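Side-chain contacts in glycosyl hydrolase, family 38 (PDB 5KBP), which probably hydrolyses terminal alpha-linked mannose from glycans or oligosaccharides, acting as a metal-dependent retaining alpha-mannosidase: residues L97-S102 / Q316-A321; I320-A325 / A833-E838; V304-W309 / E363-M368. All blocks are in the same frame, centred on the assembly; numbering follows the deposited sequence.

Contact 1: residues L97-S102 / Q316-A321; sequences LISSES and QLENIA
E101 and E318 carry the backbones closest together, with their CA atoms 7.4 Å apart, where the first turn of helix 100-117 faces the middle of helix 304-332. The second helix widens into a pi-type turn here, its A321 N bonding back to Q316 O at 2.9 Å. Across the gap E318 reaches out extended beyond CG (chi2 162°) and lays its carboxylate against the start of the other helix. S99 OG donates to the syn lone pair of E318 OE2 over 2.5 Å. The same hydroxyl, as N-cap, accepts from S102 N at 3.1 Å, so one serine both closes the helix start and ties it to E318. E318 OE1 accepts a hydrogen bond from a water 2.7 Å away. The water in turn accepts from E101 N. E101 CB packs on E318 CD at 3.5 Å, but its chain bends at chi2 (-65°) and carries its acid away to R846 and R105. R315 pairs with E318 OE1, which probably offsets part of the charge of this buried acid. The contact thus joins the family 38 N-terminal domain, through a capped helix start, to the alpha-mannosidase middle domain. W344 of helix 337-348 touches both S102 and E318, while helix 362-393 lies against Q316 and I320.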
loop_
_atom_site.group_PDB
_atom_site.type_symbol
_atom_site.label_atom_id
_atom_site.label_comp_id
_atom_site.label_asym_id
_atom_site.label_seq_id
_atom_site.Cartn_x
_atom_site.Cartn_y
_atom_site.Cartn_z
ATOM N N LEU A 97 -13.549 8.046 16.119
ATOM C CA LEU A 97 -13.099 6.785 15.542
ATOM C C LEU A 97 -11.605 6.530 15.707
ATOM O O LEU A 97 -11.120 5.490 15.250
ATOM C CB LEU A 97 -13.473 6.720 14.058
ATOM C CG LEU A 97 -14.961 6.486 13.794
ATOM C CD1 LEU A 97 -15.234 6.363 12.305
ATOM C CD2 LEU A 97 -15.427 5.244 14.533
ATOM N N ILE A 98 -10.865 7.438 16.339
ATOM C CA ILE A 98 -9.463 7.196 16.651
ATOM C C ILE A 98 -9.288 7.245 18.164
ATOM O O ILE A 98 -10.100 7.823 18.891
ATOM C CB ILE A 98 -8.514 8.192 15.955
ATOM C CG1 ILE A 98 -8.639 9.587 16.566
ATOM C CG2 ILE A 98 -8.798 8.239 14.463
ATOM C CD1 ILE A 98 -7.631 10.572 16.016
ATOM N N SER A 99 -8.210 6.624 18.632
ATOM C CA SER A 99 -7.993 6.472 20.063
ATOM C C SER A 99 -7.765 7.824 20.730
ATOM O O SER A 99 -7.516 8.842 20.077
ATOM C CB SER A 99 -6.802 5.550 20.334
ATOM O OG SER A 99 -5.594 6.125 19.869
ATOM N N SER A 100 -7.861 7.819 22.062
ATOM C CA SER A 100 -7.637 9.036 22.835
ATOM C C SER A 100 -6.231 9.577 22.610
ATOM O O SER A 100 -6.042 10.780 22.394
ATOM C CB SER A 100 -7.876 8.759 24.320
ATOM O OG SER A 100 -9.211 8.352 24.557
ATOM N N GLU A 101 -5.229 8.697 22.655
ATOM C CA GLU A 101 -3.853 9.131 22.441
ATOM C C GLU A 101 -3.633 9.601 21.010
ATOM O O GLU A 101 -2.890 10.561 20.779
ATOM C CB GLU A 101 -2.884 8.004 22.792
ATOM C CG GLU A 101 -2.676 7.820 24.282
ATOM C CD GLU A 101 -2.006 9.020 24.923
ATOM O OE1 GLU A 101 -1.117 9.621 24.281
ATOM O OE2 GLU A 101 -2.372 9.366 26.065
ATOM N N SER A 102 -4.266 8.940 20.036
ATOM C CA SER A 102 -4.098 9.343 18.641
ATOM C C SER A 102 -4.548 10.783 18.421
ATOM O O SER A 102 -3.959 11.507 17.608
ATOM C CB SER A 102 -4.868 8.397 17.723
ATOM O OG SER A 102 -4.297 7.103 17.737
ATOM N N GLN A 316 -0.728 -1.440 19.699
ATOM C CA GLN A 316 0.652 -1.859 19.483
ATOM C C GLN A 316 1.636 -0.731 19.769
ATOM O O GLN A 316 2.745 -0.982 20.254
ATOM C CB GLN A 316 0.824 -2.366 18.049
ATOM C CG GLN A 316 2.233 -2.806 17.698
ATOM C CD GLN A 316 2.653 -4.055 18.442
ATOM O OE1 GLN A 316 1.860 -4.978 18.624
ATOM N NE2 GLN A 316 3.904 -4.088 18.885
ATOM N N LEU A 317 1.250 0.511 19.486
ATOM C CA LEU A 317 2.126 1.654 19.710
ATOM C C LEU A 317 1.969 2.235 21.112
ATOM O O LEU A 317 2.961 2.422 21.824
ATOM C CB LEU A 317 1.856 2.736 18.659
ATOM C CG LEU A 317 2.228 2.412 17.210
ATOM C CD1 LEU A 317 1.811 3.539 16.275
ATOM C CD2 LEU A 317 3.720 2.145 17.096
ATOM N N GLU A 318 0.732 2.517 21.525
ATOM C CA GLU A 318 0.512 3.210 22.792
ATOM C C GLU A 318 0.790 2.307 23.986
ATOM O O GLU A 318 1.369 2.750 24.985
ATOM C CB GLU A 318 -0.921 3.739 22.859
ATOM C CG GLU A 318 -1.349 4.567 21.664
ATOM C CD GLU A 318 -2.856 4.693 21.560
ATOM O OE1 GLU A 318 -3.554 4.238 22.490
ATOM O OE2 GLU A 318 -3.342 5.239 20.547
ATOM N N ASN A 319 0.387 1.040 23.906
ATOM C CA ASN A 319 0.349 0.166 25.068
ATOM C C ASN A 319 1.344 -0.986 25.003
ATOM O O ASN A 319 1.405 -1.782 25.946
ATOM C CB ASN A 319 -1.070 -0.384 25.249
ATOM C CG ASN A 319 -2.122 0.709 25.221
ATOM O OD1 ASN A 319 -2.900 0.813 24.275
ATOM N ND2 ASN A 319 -2.146 1.533 26.262
ATOM N N ILE A 320 2.124 -1.098 23.929
ATOM C CA ILE A 320 3.118 -2.161 23.822
ATOM C C ILE A 320 4.492 -1.556 23.563
ATOM O O ILE A 320 5.374 -1.596 24.429
ATOM C CB ILE A 320 2.754 -3.168 22.715
ATOM C CG1 ILE A 320 1.323 -3.679 22.889
ATOM C CG2 ILE A 320 3.732 -4.331 22.723
ATOM C CD1 ILE A 320 1.107 -4.472 24.153
ATOM N N ALA A 321 4.676 -0.987 22.368
ATOM C CA ALA A 321 6.003 -0.553 21.936
ATOM C C ALA A 321 6.541 0.571 22.813
ATOM O O ALA A 321 7.669 0.497 23.314
ATOM C CB ALA A 321 5.958 -0.120 20.471
HETATM O O HOH W 1 -5.576 5.703 23.613
#

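Contact 2: residues I320-A325 / A833-E838; sequences IAEPLA and AVKRQE
E322 OE1 accepts from a water 2.7 Å away. The same water accepts from V834 N at 3.0 Å, an added link between helix 304-332 and strand 829-836. The firmer hold on the carboxylate is at E322 OE2, bound by R105 and by the indole N-H of W344. K835 runs beside E322, pointing the same way, and it is the lysine's aliphatic part that touches: K835 CD lies 3.4 Å from E322 OE1. Its ammonium goes past to E874, leaving K835 NZ 5.6 Å from E322 OE2, too far for a direct pair. With CG between backbone N and carbonyl carbon (chi1 69°), the lysine starts out alongside the glutamate. P323 meets the strand first through its backbone: V834 O sits 3.5 Å from P323 CA in a bent CA-H...O contact, and the proline nitrogen has no hydrogen to offer it. P323 CB and V834 CB add apolar packing at 4.3 Å. The short helix and strand axes pass 6.3 Å apart at 54°, joining the middle domain to the C-terminal beta-sandwich domain. Strand 829-836, an outermost strand of its sheet within the chain, pairs with 843-849; helix 100-117 touches A833 and K835, and F340 of helix 337-348 packs on E322.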
loop_
_atom_site.group_PDB
_atom_site.type_symbol
_atom_site.label_atom_id
_atom_site.label_comp_id
_atom_site.label_asym_id
_atom_site.label_seq_id
_atom_site.Cartn_x
_atom_site.Cartn_y
_atom_site.Cartn_z
ATOM N N ILE A 320 2.124 -1.098 23.929
ATOM C CA ILE A 320 3.118 -2.161 23.822
ATOM C C ILE A 320 4.492 -1.556 23.563
ATOM O O ILE A 320 5.374 -1.596 24.429
ATOM C CB ILE A 320 2.754 -3.168 22.715
ATOM C CG1 ILE A 320 1.323 -3.679 22.889
ATOM C CG2 ILE A 320 3.732 -4.331 22.723
ATOM C CD1 ILE A 320 1.107 -4.472 24.153
ATOM N N ALA A 321 4.676 -0.987 22.368
ATOM C CA ALA A 321 6.003 -0.553 21.936
ATOM C C ALA A 321 6.541 0.571 22.813
ATOM O O ALA A 321 7.669 0.497 23.314
ATOM C CB ALA A 321 5.958 -0.120 20.471
ATOM N N GLU A 322 5.750 1.627 23.006
ATOM C CA GLU A 322 6.224 2.769 23.786
ATOM C C GLU A 322 6.509 2.422 25.243
ATOM O O GLU A 322 7.577 2.818 25.745
ATOM C CB GLU A 322 5.227 3.927 23.667
ATOM C CG GLU A 322 5.245 4.626 22.318
ATOM C CD GLU A 322 4.344 5.843 22.278
ATOM O OE1 GLU A 322 3.573 6.044 23.239
ATOM O OE2 GLU A 322 4.411 6.601 21.288
ATOM N N PRO A 323 5.634 1.719 25.979
ATOM C CA PRO A 323 5.995 1.372 27.367
ATOM C C PRO A 323 7.226 0.487 27.464
ATOM O O PRO A 323 8.053 0.677 28.367
ATOM C CB PRO A 323 4.737 0.660 27.887
ATOM C CG PRO A 323 3.633 1.161 27.022
ATOM C CD PRO A 323 4.248 1.325 25.669
ATOM N N LEU A 324 7.373 -0.480 26.556
ATOM C CA LEU A 324 8.560 -1.329 26.571
ATOM C C LEU A 324 9.813 -0.532 26.227
ATOM O O LEU A 324 10.864 -0.716 26.853
ATOM C CB LEU A 324 8.383 -2.498 25.602
ATOM C CG LEU A 324 7.430 -3.611 26.042
ATOM C CD1 LEU A 324 7.201 -4.598 24.905
ATOM C CD2 LEU A 324 7.966 -4.322 27.273
ATOM N N ALA A 325 9.720 0.361 25.238
ATOM C CA ALA A 325 10.866 1.190 24.887
ATOM C C ALA A 325 11.195 2.190 25.988
ATOM O O ALA A 325 12.368 2.530 26.182
ATOM C CB ALA A 325 10.610 1.916 23.567
ATOM N N ALA A 833 -0.884 6.277 28.372
ATOM C CA ALA A 833 0.407 6.525 27.745
ATOM C C ALA A 833 1.542 6.356 28.743
ATOM O O ALA A 833 1.463 6.837 29.876
ATOM C CB ALA A 833 0.467 7.930 27.134
ATOM N N VAL A 834 2.591 5.661 28.306
ATOM C CA VAL A 834 3.893 5.646 28.966
ATOM C C VAL A 834 4.936 5.697 27.856
ATOM O O VAL A 834 5.093 4.726 27.105
ATOM C CB VAL A 834 4.110 4.410 29.853
ATOM C CG1 VAL A 834 5.581 4.282 30.232
ATOM C CG2 VAL A 834 3.259 4.501 31.105
ATOM N N LYS A 835 5.628 6.822 27.733
ATOM C CA LYS A 835 6.629 7.002 26.686
ATOM C C LYS A 835 7.646 8.024 27.182
ATOM O O LYS A 835 7.697 8.334 28.376
ATOM C CB LYS A 835 5.956 7.407 25.363
ATOM C CG LYS A 835 5.353 8.802 25.362
ATOM C CD LYS A 835 4.700 9.120 24.027
ATOM C CE LYS A 835 4.331 10.588 23.927
ATOM N NZ LYS A 835 5.541 11.456 23.912
ATOM N N ARG A 836 8.458 8.555 26.271
ATOM C CA ARG A 836 9.497 9.506 26.633
ATOM C C ARG A 836 9.505 10.682 25.666
ATOM O O ARG A 836 9.130 10.553 24.498
ATOM C CB ARG A 836 10.877 8.831 26.671
ATOM C CG ARG A 836 11.000 7.795 27.779
ATOM C CD ARG A 836 12.408 7.248 27.917
ATOM N NE ARG A 836 12.499 6.345 29.060
ATOM C CZ ARG A 836 12.839 6.724 30.288
ATOM N NH1 ARG A 836 13.135 7.992 30.537
ATOM N NH2 ARG A 836 12.890 5.830 31.268
ATOM N N GLN A 837 9.936 11.835 26.175
ATOM C CA GLN A 837 9.957 13.062 25.390
ATOM C C GLN A 837 11.079 13.018 24.355
ATOM O O GLN A 837 12.098 12.351 24.543
ATOM C CB GLN A 837 10.121 14.272 26.312
ATOM C CG GLN A 837 9.860 15.618 25.655
ATOM C CD GLN A 837 9.710 16.737 26.666
ATOM O OE1 GLN A 837 10.329 16.715 27.731
ATOM N NE2 GLN A 837 8.877 17.718 26.343
ATOM N N GLU A 838 10.884 13.761 23.259
ATOM C CA GLU A 838 11.722 13.593 22.072
ATOM C C GLU A 838 13.196 13.851 22.370
ATOM O O GLU A 838 14.054 13.011 22.079
ATOM C CB GLU A 838 11.239 14.510 20.948
ATOM C CG GLU A 838 10.115 13.925 20.108
ATOM C CD GLU A 838 10.074 14.514 18.713
ATOM O OE1 GLU A 838 9.586 13.828 17.790
ATOM O OE2 GLU A 838 10.539 15.659 18.537
HETATM O O HOH W 2 2.183 5.105 25.407
#

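Contact 3: residues V304-W309 / E363-M368; sequences VYLKQW and EVHRGM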
loop_
_atom_site.group_PDB
_atom_site.type_symbol
_atom_site.label_atom_id
_atom_site.label_comp_id
_atom_site.label_asym_id
_atom_site.label_seq_id
_atom_site.Cartn_x
_atom_site.Cartn_y
_atom_site.Cartn_z
ATOM N N VAL A 304 -15.521 -2.552 8.757
ATOM C CA VAL A 304 -15.112 -2.804 10.138
ATOM C C VAL A 304 -13.653 -3.241 10.215
ATOM O O VAL A 304 -12.989 -3.033 11.239
ATOM C CB VAL A 304 -16.054 -3.841 10.784
ATOM C CG1 VAL A 304 -15.967 -5.175 10.054
ATOM C CG2 VAL A 304 -15.750 -4.003 12.268
ATOM N N TYR A 305 -13.125 -3.836 9.142
ATOM C CA TYR A 305 -11.734 -4.276 9.156
ATOM C C TYR A 305 -10.775 -3.102 9.313
ATOM O O TYR A 305 -9.692 -3.261 9.888
ATOM C CB TYR A 305 -11.414 -5.065 7.885
ATOM C CG TYR A 305 -11.614 -4.298 6.597
ATOM C CD1 TYR A 305 -12.840 -4.305 5.945
ATOM C CD2 TYR A 305 -10.572 -3.579 6.022
ATOM C CE1 TYR A 305 -13.027 -3.611 4.764
ATOM C CE2 TYR A 305 -10.750 -2.882 4.841
ATOM C CZ TYR A 305 -11.979 -2.903 4.217
ATOM O OH TYR A 305 -12.162 -2.211 3.041
ATOM N N LEU A 306 -11.151 -1.924 8.812
ATOM C CA LEU A 306 -10.351 -0.728 9.054
ATOM C C LEU A 306 -10.316 -0.390 10.538
ATOM O O LEU A 306 -9.256 -0.081 11.095
ATOM C CB LEU A 306 -10.910 0.450 8.252
ATOM C CG LEU A 306 -10.877 0.374 6.727
ATOM C CD1 LEU A 306 -11.618 1.557 6.131
ATOM C CD2 LEU A 306 -9.447 0.329 6.219
ATOM N N LYS A 307 -11.478 -0.440 11.197
ATOM C CA LYS A 307 -11.541 -0.123 12.620
ATOM C C LYS A 307 -10.803 -1.164 13.450
ATOM O O LYS A 307 -10.187 -0.830 14.469
ATOM C CB LYS A 307 -12.999 -0.015 13.074
ATOM C CG LYS A 307 -13.665 1.326 12.786
ATOM C CD LYS A 307 -14.008 1.500 11.318
ATOM C CE LYS A 307 -14.847 2.747 11.107
ATOM N NZ LYS A 307 -15.147 2.970 9.667
ATOM N N GLN A 308 -10.856 -2.432 13.036
ATOM C CA GLN A 308 -10.138 -3.476 13.757
ATOM C C GLN A 308 -8.632 -3.282 13.646
ATOM O O GLN A 308 -7.906 -3.395 14.640
ATOM C CB GLN A 308 -10.548 -4.852 13.234
ATOM C CG GLN A 308 -11.975 -5.241 13.581
ATOM C CD GLN A 308 -12.355 -6.611 13.053
ATOM O OE1 GLN A 308 -11.960 -6.998 11.954
ATOM N NE2 GLN A 308 -13.123 -7.353 13.840
ATOM N N TRP A 309 -8.142 -2.990 12.439
ATOM C CA TRP A 309 -6.717 -2.742 12.263
ATOM C C TRP A 309 -6.278 -1.488 13.007
ATOM O O TRP A 309 -5.184 -1.451 13.584
ATOM C CB TRP A 309 -6.382 -2.628 10.775
ATOM C CG TRP A 309 -5.991 -3.930 10.157
ATOM C CD1 TRP A 309 -6.821 -4.844 9.581
ATOM C CD2 TRP A 309 -4.669 -4.467 10.060
ATOM N NE1 TRP A 309 -6.096 -5.920 9.128
ATOM C CE2 TRP A 309 -4.772 -5.713 9.410
ATOM C CE3 TRP A 309 -3.407 -4.015 10.458
ATOM C CZ2 TRP A 309 -3.661 -6.511 9.151
ATOM C CZ3 TRP A 309 -2.306 -4.810 10.200
ATOM C CH2 TRP A 309 -2.440 -6.043 9.553
ATOM N N GLU A 363 -10.074 1.987 -3.889
ATOM C CA GLU A 363 -8.632 2.169 -4.025
ATOM C C GLU A 363 -8.039 2.865 -2.809
ATOM O O GLU A 363 -6.903 2.572 -2.418
ATOM C CB GLU A 363 -8.313 2.963 -5.292
ATOM C CG GLU A 363 -8.728 2.287 -6.590
ATOM C CD GLU A 363 -10.203 2.457 -6.897
ATOM O OE1 GLU A 363 -10.830 1.487 -7.373
ATOM O OE2 GLU A 363 -10.737 3.560 -6.655
ATOM N N VAL A 364 -8.793 3.780 -2.198
ATOM C CA VAL A 364 -8.297 4.500 -1.029
ATOM C C VAL A 364 -8.083 3.542 0.135
ATOM O O VAL A 364 -7.044 3.572 0.808
ATOM C CB VAL A 364 -9.264 5.637 -0.649
ATOM C CG1 VAL A 364 -8.931 6.175 0.731
ATOM C CG2 VAL A 364 -9.221 6.749 -1.689
ATOM N N HIS A 365 -9.057 2.665 0.381
ATOM C CA HIS A 365 -9.019 1.836 1.579
ATOM C C HIS A 365 -8.066 0.655 1.444
ATOM O O HIS A 365 -7.534 0.182 2.453
ATOM C CB HIS A 365 -10.430 1.361 1.924
ATOM C CG HIS A 365 -11.354 2.473 2.307
ATOM N ND1 HIS A 365 -12.563 2.688 1.683
ATOM C CD2 HIS A 365 -11.238 3.444 3.245
ATOM C CE1 HIS A 365 -13.158 3.734 2.225
ATOM N NE2 HIS A 365 -12.373 4.215 3.173
ATOM N N ARG A 366 -7.836 0.166 0.223
ATOM C CA ARG A 366 -6.755 -0.794 0.029
ATOM C C ARG A 366 -5.404 -0.155 0.313
ATOM O O ARG A 366 -4.487 -0.827 0.796
ATOM C CB ARG A 366 -6.787 -1.365 -1.390
ATOM C CG ARG A 366 -8.014 -2.208 -1.693
ATOM C CD ARG A 366 -7.773 -3.132 -2.875
ATOM N NE ARG A 366 -7.383 -2.396 -4.073
ATOM C CZ ARG A 366 -8.242 -1.896 -4.955
ATOM N NH1 ARG A 366 -9.546 -2.054 -4.772
ATOM N NH2 ARG A 366 -7.800 -1.240 -6.018
ATOM N N GLY A 367 -5.269 1.143 0.032
ATOM C CA GLY A 367 -4.048 1.847 0.382
ATOM C C GLY A 367 -3.908 2.083 1.871
ATOM O O GLY A 367 -2.790 2.179 2.384
ATOM N N MET A 368 -5.033 2.189 2.585
ATOM C CA MET A 368 -4.981 2.304 4.039
ATOM C C MET A 368 -4.469 1.021 4.677
ATOM O O MET A 368 -3.772 1.073 5.697
ATOM C CB MET A 368 -6.363 2.648 4.598
ATOM C CG MET A 368 -6.885 4.016 4.207
ATOM S SD MET A 368 -8.503 4.335 4.934
ATOM C CE MET A 368 -8.133 4.132 6.675
#
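L306 and H365 make the tight part of this contact: L306 CD1 comes within 3.5 Å of H365 CD2 and also lies near CG and NE2, so a single methyl reaches three atoms of the imidazole. It approaches the ring obliquely, and the two side chains cross at about a right angle. The other leucine methyl turns to the methionine, with L306 CD2 4.0 Å from M368 CE and only slightly farther from M368 CB. The methionine curls to meet it: its chain is extended through chi2, then bends at chi3 (57°), bringing the terminal methyl round toward the leucine. Within helix 362-393, M368 SD lies in plane at the edge of the H365 ring, so leucine, histidine and methionine pack as one small cluster.

The looser side begins at Y305. Its CG takes the position between backbone N and carbonyl carbon (chi1 60°), which sends the phenol across toward the other helix, but Y305 OH stops 4.1 Å from H365 CB. The hydroxyl bonds to R303, just before the helix segment, and its touch on H365 is slight. Farther along this partly exposed side, R366 points away from helix 304-332 and pairs with E767 and with E373 of the second subunit.

The short helix axes are 11.1 Å apart and inclined by 23°, running in the same general direction, with side chains rather than close backbones filling the interval. Both helices belong to the helical middle region of the family 38 fold. M369, one residue on in helix 362-393, packs on Y305, L306 and W309, while strand 772-783 covers helix 304-332 through Y774 and F776.

Helix 304-332 runs through all three contacts, meeting the start of helix 100-117 in contact 1, strand 829-836 in contact 2 and helix 362-393 in contact 3. All three are buried; contact 3 alone has a partly exposed touching residue, Y305. Contacts 1 and 2 adjoin, their centres about 11 Å apart; they share I320 and A321, and R105 serves a glutamate in each. Both set a buried acid and a bridging water between regions far apart in sequence. Contact 3, its centre about 17 Å from that of contact 1, joins two helices of the middle region without hydrogen bonds, through mainly apolar side chains, and borders the second subunit.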